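Local coordinates for protein ribokinase (Staphylococcus aureus, PDB 3RY7) that phosphorylates D-ribose at O-5 in a reaction that requires ATP and magnesium, yielding D-ribose 5-phosphate, at residues L164-A169 with E191-I196; I196-E201 with V219-G224; S203-A208 with N234-I239. One frame throughout, in Å; residues are numbered along the deposited sequence.

Interaction 1 of 3, residues L164-A169 with E191-I196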
loop_
_atom_site.group_PDB
_atom_site.type_symbol
_atom_site.label_atom_id
_atom_site.label_comp_id
_atom_site.label_asym_id
_atom_site.label_seq_id
_atom_site.Cartn_x
_atom_site.Cartn_y
_atom_site.Cartn_z
ATOM N N LEU A 164 -30.040 -1.336 3.005
ATOM C CA LEU A 164 -29.482 -2.015 4.161
ATOM C C LEU A 164 -28.453 -3.056 3.733
ATOM O O LEU A 164 -28.753 -3.964 2.951
ATOM C CB LEU A 164 -30.562 -2.700 4.994
ATOM C CG LEU A 164 -30.021 -3.531 6.171
ATOM C CD1 LEU A 164 -29.403 -2.635 7.213
ATOM C CD2 LEU A 164 -31.095 -4.406 6.798
ATOM N N ASN A 165 -27.240 -2.900 4.253
ATOM C CA ASN A 165 -26.206 -3.930 4.189
ATOM C C ASN A 165 -26.263 -4.716 5.490
ATOM O O ASN A 165 -25.763 -4.260 6.516
ATOM C CB ASN A 165 -24.845 -3.264 3.971
ATOM C CG ASN A 165 -23.681 -4.176 4.290
ATOM O OD1 ASN A 165 -22.764 -3.778 5.003
ATOM N ND2 ASN A 165 -23.711 -5.405 3.774
ATOM N N PRO A 166 -26.915 -5.894 5.463
ATOM C CA PRO A 166 -27.281 -6.605 6.692
ATOM C C PRO A 166 -26.114 -7.382 7.301
ATOM O O PRO A 166 -26.214 -8.603 7.481
ATOM C CB PRO A 166 -28.385 -7.564 6.221
ATOM C CG PRO A 166 -28.015 -7.869 4.802
ATOM C CD PRO A 166 -27.372 -6.608 4.256
ATOM N N ALA A 167 -25.046 -6.658 7.632
ATOM C CA ALA A 167 -23.769 -7.217 8.080
ATOM C C ALA A 167 -23.330 -6.478 9.332
ATOM O O ALA A 167 -23.505 -5.269 9.428
ATOM C CB ALA A 167 -22.700 -7.041 6.979
ATOM N N PRO A 168 -22.811 -7.204 10.320
ATOM C CA PRO A 168 -22.707 -8.663 10.317
ATOM C C PRO A 168 -24.092 -9.316 10.420
ATOM O O PRO A 168 -25.036 -8.706 10.944
ATOM C CB PRO A 168 -21.911 -8.941 11.596
ATOM C CG PRO A 168 -22.318 -7.818 12.519
ATOM C CD PRO A 168 -22.420 -6.624 11.619
ATOM N N ALA A 169 -24.195 -10.550 9.935
ATOM C CA ALA A 169 -25.453 -11.276 9.906
ATOM C C ALA A 169 -26.165 -11.270 11.249
ATOM O O ALA A 169 -25.566 -11.517 12.293
ATOM C CB ALA A 169 -25.217 -12.702 9.452
ATOM N N GLU A 191 -28.660 -16.236 3.458
ATOM C CA GLU A 191 -29.173 -17.522 3.997
ATOM C C GLU A 191 -29.698 -17.437 5.414
ATOM O O GLU A 191 -30.576 -18.161 5.769
ATOM C CB GLU A 191 -28.090 -18.600 3.981
ATOM C CG GLU A 191 -27.339 -18.681 2.680
ATOM C CD GLU A 191 -26.128 -19.598 2.755
ATOM O OE1 GLU A 191 -26.075 -20.456 3.689
ATOM O OE2 GLU A 191 -25.243 -19.449 1.870
ATOM N N LEU A 192 -29.159 -16.560 6.227
ATOM C CA LEU A 192 -29.657 -16.372 7.583
ATOM C C LEU A 192 -31.023 -15.687 7.547
ATOM O O LEU A 192 -31.884 -15.933 8.397
ATOM C CB LEU A 192 -28.672 -15.555 8.424
ATOM C CG LEU A 192 -29.225 -15.117 9.783
ATOM C CD1 LEU A 192 -29.581 -16.327 10.656
ATOM C CD2 LEU A 192 -28.250 -14.196 10.502
ATOM N N LEU A 193 -31.215 -14.821 6.559
ATOM C CA LEU A 193 -32.464 -14.083 6.452
ATOM C C LEU A 193 -33.550 -14.895 5.725
ATOM O O LEU A 193 -34.710 -14.901 6.144
ATOM C CB LEU A 193 -32.230 -12.737 5.758
ATOM C CG LEU A 193 -31.315 -11.722 6.463
ATOM C CD1 LEU A 193 -31.244 -10.418 5.681
ATOM C CD2 LEU A 193 -31.784 -11.459 7.886
ATOM N N SER A 194 -33.169 -15.579 4.647
ATOM C CA SER A 194 -34.124 -16.321 3.826
ATOM C C SER A 194 -34.337 -17.751 4.313
ATOM O O SER A 194 -35.395 -18.338 4.088
ATOM C CB SER A 194 -33.641 -16.382 2.384
ATOM O OG SER A 194 -32.568 -17.292 2.286
ATOM N N GLY A 195 -33.321 -18.313 4.966
ATOM C CA GLY A 195 -33.353 -19.707 5.373
ATOM C C GLY A 195 -32.855 -20.580 4.238
ATOM O O GLY A 195 -32.751 -21.801 4.385
ATOM N N ILE A 196 -32.535 -19.944 3.110
ATOM C CA ILE A 196 -32.127 -20.641 1.886
ATOM C C ILE A 196 -30.660 -20.431 1.536
ATOM O O ILE A 196 -30.251 -19.305 1.240
ATOM C CB ILE A 196 -32.915 -20.150 0.663
ATOM C CG1 ILE A 196 -34.420 -20.291 0.881
ATOM C CG2 ILE A 196 -32.475 -20.911 -0.575
ATOM C CD1 ILE A 196 -35.234 -19.560 -0.157
#
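Two apolar touches join the loop that leaves strand 161-165 to the last turn of helix 187-194: Ala169 against Leu192, and Pro166 against Leu193. In the first, CD2 of Leu192 lies 3.5 Å from CB of Ala169. The same Leu192 CD2 is 3.7 Å from Ala169 C, the carbonyl carbon, so one methyl touches both side chain and backbone of the alanine. The torsion of Leu192 explains this reach: CG stands anti to its own backbone N (chi1 170°), beside the carbonyl carbon. The second touch is looser, with CD1 of Leu193 4.1 Å from CB of Pro166. Leu193 differs, with CG anti to the carbonyl carbon (chi1 -63°), and the consecutive leucines reach two separate points of the loop. Leu193 also packs on Phe211 of helix 201-213, and Pro166 on Pro185.

Hydrogen bonds shape each side but do not cross between them. Pro166 is the centre of an inverse gamma turn, closed by Ala167 N to Asn165 O at 2.7 Å, which bends the chain as it comes off the sheet. At the helix end Gly195 has positive phi, and its N still bonds to Glu191 O. Ser194 OG then accepts from Ile196 N at 2.8 Å with an N-H...O angle of 154°, an ST turn just where the helix ends.

Ala169 lies about 6 Å, side chain to side chain, from Asn186, assigned to ATP binding. The side-chain touches are apolar, one leucine methyl also lies close to the alanine's carbonyl carbon, and no hydrogen bond crosses; cohesion should therefore come from dispersion and from withdrawing apolar surface from water.

Interaction 2 of 3, residues I196-E201 with V219-G224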
loop_
_atom_site.group_PDB
_atom_site.type_symbol
_atom_site.label_atom_id
_atom_site.label_comp_id
_atom_site.label_asym_id
_atom_site.label_seq_id
_atom_site.Cartn_x
_atom_site.Cartn_y
_atom_site.Cartn_z
ATOM N N ILE A 196 -32.535 -19.944 3.110
ATOM C CA ILE A 196 -32.127 -20.641 1.886
ATOM C C ILE A 196 -30.660 -20.431 1.536
ATOM O O ILE A 196 -30.251 -19.305 1.240
ATOM C CB ILE A 196 -32.915 -20.150 0.663
ATOM C CG1 ILE A 196 -34.420 -20.291 0.881
ATOM C CG2 ILE A 196 -32.475 -20.911 -0.575
ATOM C CD1 ILE A 196 -35.234 -19.560 -0.157
ATOM N N LYS A 197 -29.883 -21.515 1.530
ATOM C CA LYS A 197 -28.459 -21.444 1.195
ATOM C C LYS A 197 -28.200 -20.968 -0.233
ATOM O O LYS A 197 -28.990 -21.226 -1.144
ATOM C CB LYS A 197 -27.750 -22.784 1.440
ATOM C CG LYS A 197 -26.371 -22.878 0.773
ATOM C CD LYS A 197 -25.279 -23.292 1.747
ATOM C CE LYS A 197 -23.907 -23.159 1.100
ATOM N NZ LYS A 197 -22.810 -23.207 2.100
ATOM N N VAL A 198 -27.091 -20.259 -0.413
ATOM C CA VAL A 198 -26.713 -19.764 -1.720
ATOM C C VAL A 198 -25.686 -20.711 -2.323
ATOM O O VAL A 198 -24.588 -20.864 -1.789
ATOM C CB VAL A 198 -26.147 -18.337 -1.643
ATOM C CG1 VAL A 198 -25.719 -17.847 -3.029
ATOM C CG2 VAL A 198 -27.179 -17.396 -1.034
ATOM N N THR A 199 -26.067 -21.350 -3.428
ATOM C CA THR A 199 -25.218 -22.312 -4.130
ATOM C C THR A 199 -25.246 -22.136 -5.648
ATOM O O THR A 199 -24.311 -21.581 -6.232
ATOM C CB THR A 199 -25.628 -23.764 -3.804
ATOM O OG1 THR A 199 -27.017 -23.964 -4.107
ATOM C CG2 THR A 199 -25.413 -24.052 -2.330
ATOM N N ASN A 200 -26.320 -22.603 -6.285
ATOM C CA ASN A 200 -26.494 -22.432 -7.732
ATOM C C ASN A 200 -27.367 -21.205 -7.997
ATOM O O ASN A 200 -27.969 -20.652 -7.068
ATOM C CB ASN A 200 -27.114 -23.677 -8.379
ATOM C CG ASN A 200 -28.407 -24.098 -7.705
ATOM O OD1 ASN A 200 -29.086 -23.282 -7.081
ATOM N ND2 ASN A 200 -28.754 -25.378 -7.825
ATOM N N GLU A 201 -27.444 -20.784 -9.255
ATOM C CA GLU A 201 -28.255 -19.627 -9.605
ATOM C C GLU A 201 -29.726 -19.771 -9.180
ATOM O O GLU A 201 -30.403 -18.774 -8.915
ATOM C CB GLU A 201 -28.143 -19.303 -11.095
ATOM C CG GLU A 201 -28.941 -18.067 -11.488
ATOM C CD GLU A 201 -28.533 -17.487 -12.830
ATOM O OE1 GLU A 201 -29.343 -17.584 -13.784
ATOM O OE2 GLU A 201 -27.412 -16.925 -12.926
ATOM N N VAL A 219 -32.793 -6.549 -4.775
ATOM C CA VAL A 219 -31.982 -7.502 -4.044
ATOM C C VAL A 219 -30.643 -7.672 -4.740
ATOM O O VAL A 219 -30.604 -7.889 -5.950
ATOM C CB VAL A 219 -32.682 -8.870 -3.970
ATOM C CG1 VAL A 219 -31.848 -9.857 -3.171
ATOM C CG2 VAL A 219 -34.069 -8.714 -3.350
ATOM N N LEU A 220 -29.554 -7.529 -3.983
ATOM C CA LEU A 220 -28.214 -7.917 -4.445
ATOM C C LEU A 220 -27.653 -8.935 -3.482
ATOM O O LEU A 220 -27.765 -8.777 -2.262
ATOM C CB LEU A 220 -27.236 -6.749 -4.472
ATOM C CG LEU A 220 -27.339 -5.689 -5.549
ATOM C CD1 LEU A 220 -28.713 -5.016 -5.512
ATOM C CD2 LEU A 220 -26.211 -4.684 -5.338
ATOM N N ILE A 221 -27.043 -9.977 -4.020
ATOM C CA ILE A 221 -26.296 -10.887 -3.189
ATOM C C ILE A 221 -24.849 -10.843 -3.651
ATOM O O ILE A 221 -24.540 -11.208 -4.788
ATOM C CB ILE A 221 -26.832 -12.311 -3.272
ATOM C CG1 ILE A 221 -28.346 -12.319 -3.010
ATOM C CG2 ILE A 221 -26.089 -13.220 -2.293
ATOM C CD1 ILE A 221 -28.980 -13.699 -3.086
ATOM N N THR A 222 -23.974 -10.357 -2.783
ATOM C CA THR A 222 -22.554 -10.329 -3.090
ATOM C C THR A 222 -22.000 -11.749 -2.949
ATOM O O THR A 222 -22.323 -12.465 -1.989
ATOM C CB THR A 222 -21.809 -9.335 -2.187
ATOM O OG1 THR A 222 -22.127 -9.593 -0.812
ATOM C CG2 THR A 222 -22.191 -7.912 -2.556
ATOM N N LEU A 223 -21.205 -12.166 -3.930
ATOM C CA LEU A 223 -20.786 -13.564 -4.019
ATOM C C LEU A 223 -19.266 -13.726 -3.903
ATOM O O LEU A 223 -18.725 -14.816 -4.138
ATOM C CB LEU A 223 -21.285 -14.180 -5.329
ATOM C CG LEU A 223 -22.786 -14.021 -5.603
ATOM C CD1 LEU A 223 -23.108 -14.320 -7.057
ATOM C CD2 LEU A 223 -23.600 -14.897 -4.674
ATOM N N GLY A 224 -18.587 -12.641 -3.534
ATOM C CA GLY A 224 -17.142 -12.656 -3.400
ATOM C C GLY A 224 -16.451 -12.784 -4.748
ATOM O O GLY A 224 -16.663 -11.956 -5.645
#
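Val198 turns both of its methyls to residues 221 and 223, one for each partner. CG1, anti to the backbone N of Val198 (chi1 178°), meets CD2 of Leu223 at 4.0 Å. CG2 of Val198, which this same torsion sets beside the backbone N, faces CG2 of Ile221 at the longer distance of 4.5 Å. The branched side chain thus spans the gap between a strand residue and the residue two positions on.

The partners present themselves differently. Ile221 points its CB toward the loop 196-201 and offers the short gamma branch. Leu223 sets off at an angle to the loop, yet its end swings closer: CG is anti to the carbonyl carbon (chi1 -52°) and the chain continues extended (chi2 165°), which carries CD2 to the valine. Val198 and Leu223 cross at about a right angle, which fits a methyl-to-methyl meeting rather than packing along their lengths.

Leu223 and Gly224 both face Gly227, forming a classic beta bulge within the segment assigned to ATP binding, which includes Thr222, Leu223 and Gly224. The valine is held from its own side too: its backbone N bonds to OE2 of Glu191, and its side chain also packs on Ala190 and Glu187 of helix 187-194. All three touching residues are buried, and the contact has no polar bond across it. Where the loop between helices 187-194 and 201-213 meets the ATP-binding segment, the association is thus probably hydrophobic, without directional bonds.

Interaction 3 of 3, residues S203-A208 with N234-I239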
loop_
_atom_site.group_PDB
_atom_site.type_symbol
_atom_site.label_atom_id
_atom_site.label_comp_id
_atom_site.label_asym_id
_atom_site.label_seq_id
_atom_site.Cartn_x
_atom_site.Cartn_y
_atom_site.Cartn_z
ATOM N N SER A 203 -30.831 -21.067 -6.365
ATOM C CA SER A 203 -30.909 -20.684 -4.957
ATOM C C SER A 203 -30.883 -19.157 -4.827
ATOM O O SER A 203 -31.453 -18.590 -3.902
ATOM C CB SER A 203 -29.750 -21.301 -4.170
ATOM O OG SER A 203 -28.513 -20.758 -4.600
ATOM N N MET A 204 -30.208 -18.505 -5.763
ATOM C CA MET A 204 -30.174 -17.058 -5.817
ATOM C C MET A 204 -31.546 -16.522 -6.206
ATOM O O MET A 204 -32.051 -15.574 -5.597
ATOM C CB MET A 204 -29.106 -16.600 -6.804
ATOM C CG MET A 204 -27.792 -17.339 -6.585
ATOM S SD MET A 204 -26.374 -16.664 -7.446
ATOM C CE MET A 204 -26.999 -16.393 -9.101
ATOM N N LYS A 205 -32.171 -17.130 -7.188
ATOM C CA LYS A 205 -33.524 -16.805 -7.540
ATOM C C LYS A 205 -34.425 -17.025 -6.347
ATOM O O LYS A 205 -35.256 -16.224 -6.066
ATOM C CB LYS A 205 -34.002 -17.716 -8.643
ATOM C CG LYS A 205 -33.701 -17.278 -10.015
ATOM C CD LYS A 205 -34.193 -18.342 -11.031
ATOM C CE LYS A 205 -33.478 -18.272 -12.385
ATOM N NZ LYS A 205 -33.618 -19.523 -13.174
ATOM N N ASP A 206 -34.261 -18.138 -5.670
ATOM C CA ASP A 206 -35.106 -18.453 -4.515
ATOM C C ASP A 206 -34.943 -17.426 -3.386
ATOM O O ASP A 206 -35.913 -17.041 -2.736
ATOM C CB ASP A 206 -34.804 -19.860 -3.991
ATOM C CG ASP A 206 -35.154 -20.954 -4.997
ATOM O OD1 ASP A 206 -36.053 -20.729 -5.844
ATOM O OD2 ASP A 206 -34.528 -22.038 -4.935
ATOM N N ASN A 207 -33.701 -17.009 -3.149
ATOM C CA ASN A 207 -33.395 -15.944 -2.188
ATOM C C ASN A 207 -34.049 -14.623 -2.575
ATOM O O ASN A 207 -34.839 -14.064 -1.810
ATOM C CB ASN A 207 -31.869 -15.777 -2.033
ATOM C CG ASN A 207 -31.314 -16.616 -0.906
ATOM O OD1 ASN A 207 -30.917 -17.769 -1.098
ATOM N ND2 ASN A 207 -31.323 -16.056 0.288
ATOM N N ALA A 208 -33.747 -14.147 -3.779
ATOM C CA ALA A 208 -34.398 -12.952 -4.298
ATOM C C ALA A 208 -35.914 -12.997 -4.076
ATOM O O ALA A 208 -36.512 -12.031 -3.610
ATOM C CB ALA A 208 -34.079 -12.771 -5.763
ATOM N N ASN A 234 -38.660 -7.267 -12.137
ATOM C CA ASN A 234 -38.426 -7.294 -13.590
ATOM C C ASN A 234 -37.082 -7.858 -14.070
ATOM O O ASN A 234 -36.958 -8.267 -15.229
ATOM C CB ASN A 234 -38.561 -5.881 -14.168
ATOM C CG ASN A 234 -39.981 -5.369 -14.131
ATOM O OD1 ASN A 234 -40.938 -6.148 -14.120
ATOM N ND2 ASN A 234 -40.130 -4.045 -14.110
ATOM N N GLN A 235 -36.070 -7.846 -13.208
ATOM C CA GLN A 235 -34.717 -8.224 -13.630
ATOM C C GLN A 235 -34.119 -9.345 -12.809
ATOM O O GLN A 235 -34.507 -9.577 -11.667
ATOM C CB GLN A 235 -33.779 -7.025 -13.584
ATOM C CG GLN A 235 -34.244 -5.847 -14.389
ATOM C CD GLN A 235 -33.176 -4.790 -14.459
ATOM O OE1 GLN A 235 -32.045 -5.071 -14.851
ATOM N NE2 GLN A 235 -33.518 -3.572 -14.069
ATOM N N SER A 236 -33.177 -10.052 -13.414
ATOM C CA SER A 236 -32.432 -11.104 -12.734
ATOM C C SER A 236 -31.141 -11.277 -13.503
ATOM O O SER A 236 -31.158 -11.675 -14.671
ATOM C CB SER A 236 -33.212 -12.418 -12.690
ATOM O OG SER A 236 -32.553 -13.382 -11.877
ATOM N N GLN A 237 -30.028 -10.954 -12.855
ATOM C CA GLN A 237 -28.733 -10.977 -13.516
ATOM C C GLN A 237 -27.611 -11.388 -12.563
ATOM O O GLN A 237 -27.639 -11.088 -11.367
ATOM C CB GLN A 237 -28.453 -9.620 -14.162
ATOM C CG GLN A 237 -27.262 -9.585 -15.102
ATOM C CD GLN A 237 -27.233 -8.304 -15.922
ATOM O OE1 GLN A 237 -28.260 -7.640 -16.074
ATOM N NE2 GLN A 237 -26.057 -7.947 -16.447
ATOM N N HIS A 238 -26.642 -12.114 -13.104
ATOM C CA HIS A 238 -25.441 -12.489 -12.376
ATOM C C HIS A 238 -24.271 -11.787 -13.079
ATOM O O HIS A 238 -24.052 -11.974 -14.277
ATOM C CB HIS A 238 -25.289 -14.009 -12.398
ATOM C CG HIS A 238 -24.052 -14.520 -11.718
ATOM N ND1 HIS A 238 -22.807 -13.957 -11.906
ATOM C CD2 HIS A 238 -23.868 -15.573 -10.886
ATOM C CE1 HIS A 238 -21.914 -14.626 -11.197
ATOM N NE2 HIS A 238 -22.530 -15.614 -10.573
ATOM N N ILE A 239 -23.551 -10.939 -12.350
ATOM C CA ILE A 239 -22.459 -10.149 -12.913
ATOM C C ILE A 239 -21.099 -10.541 -12.333
ATOM O O ILE A 239 -20.961 -10.653 -11.116
ATOM C CB ILE A 239 -22.674 -8.649 -12.656
ATOM C CG1 ILE A 239 -24.002 -8.193 -13.251
ATOM C CG2 ILE A 239 -21.516 -7.830 -13.210
ATOM C CD1 ILE A 239 -23.968 -6.792 -13.800
#
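Helix 201-213 packs here against strand 236-239, the outermost strand of the nine-stranded sheet within this chain, at the sheet end where 228-231 runs antiparallel to both 218-222 and 236-239. Met204 and His238 carry the contact. CE of Met204 comes to 3.7 Å from CD2 of His238, approaching the imidazole obliquely. The sulfur stays further back, with SD of Met204 5.4 Å from the centroid of the His238 ring and 63° off the ring normal, so the terminal methyl does the touching. A bend at chi3 (-47°) turns that methyl towards the ring, while His238 extends to meet it with CG anti to its backbone N. Met204 also packs on Tyr229 of strand 228-231, and the imidazole on Leu223, one of the residues assigned to ATP binding.

At the neighbouring helix residue, Lys205 faces Ser236, two residues before His238 in the strand, and the meeting is looser: CG of Lys205 lies 4.5 Å from OG of Ser236. The aliphatic part of the lysine makes this approach, and the serine hydroxyl has its hydrogen bond with the OH of Tyr229. Met204 is buried, whereas Lys205 and Ser236 are exposed. A helix laid over the edge strand of a mixed sheet in this way belongs to the layered alpha/beta architecture of the ribokinase (PfkB) fold.

All three contacts involve segments that reach the same large sheet, though interaction 1 is made by the loop leaving it, and none has a hydrogen bond across it. Interaction 2 is the fully buried one; interactions 1 and 3 are partly buried, each mixing a buried residue with exposed ones. Interactions 1 and 2 pair aliphatic side chains, whereas interaction 3, out at the edge strand, brings in a methionine methyl against an imidazole, and a lysine methylene near a serine hydroxyl. Interactions 1 and 2 share Ile196, and interactions 1 and 3 use consecutive helices, 187-194 and 201-213. Interactions 2 and 3 alternate along the chain, with centres about 8 Å apart.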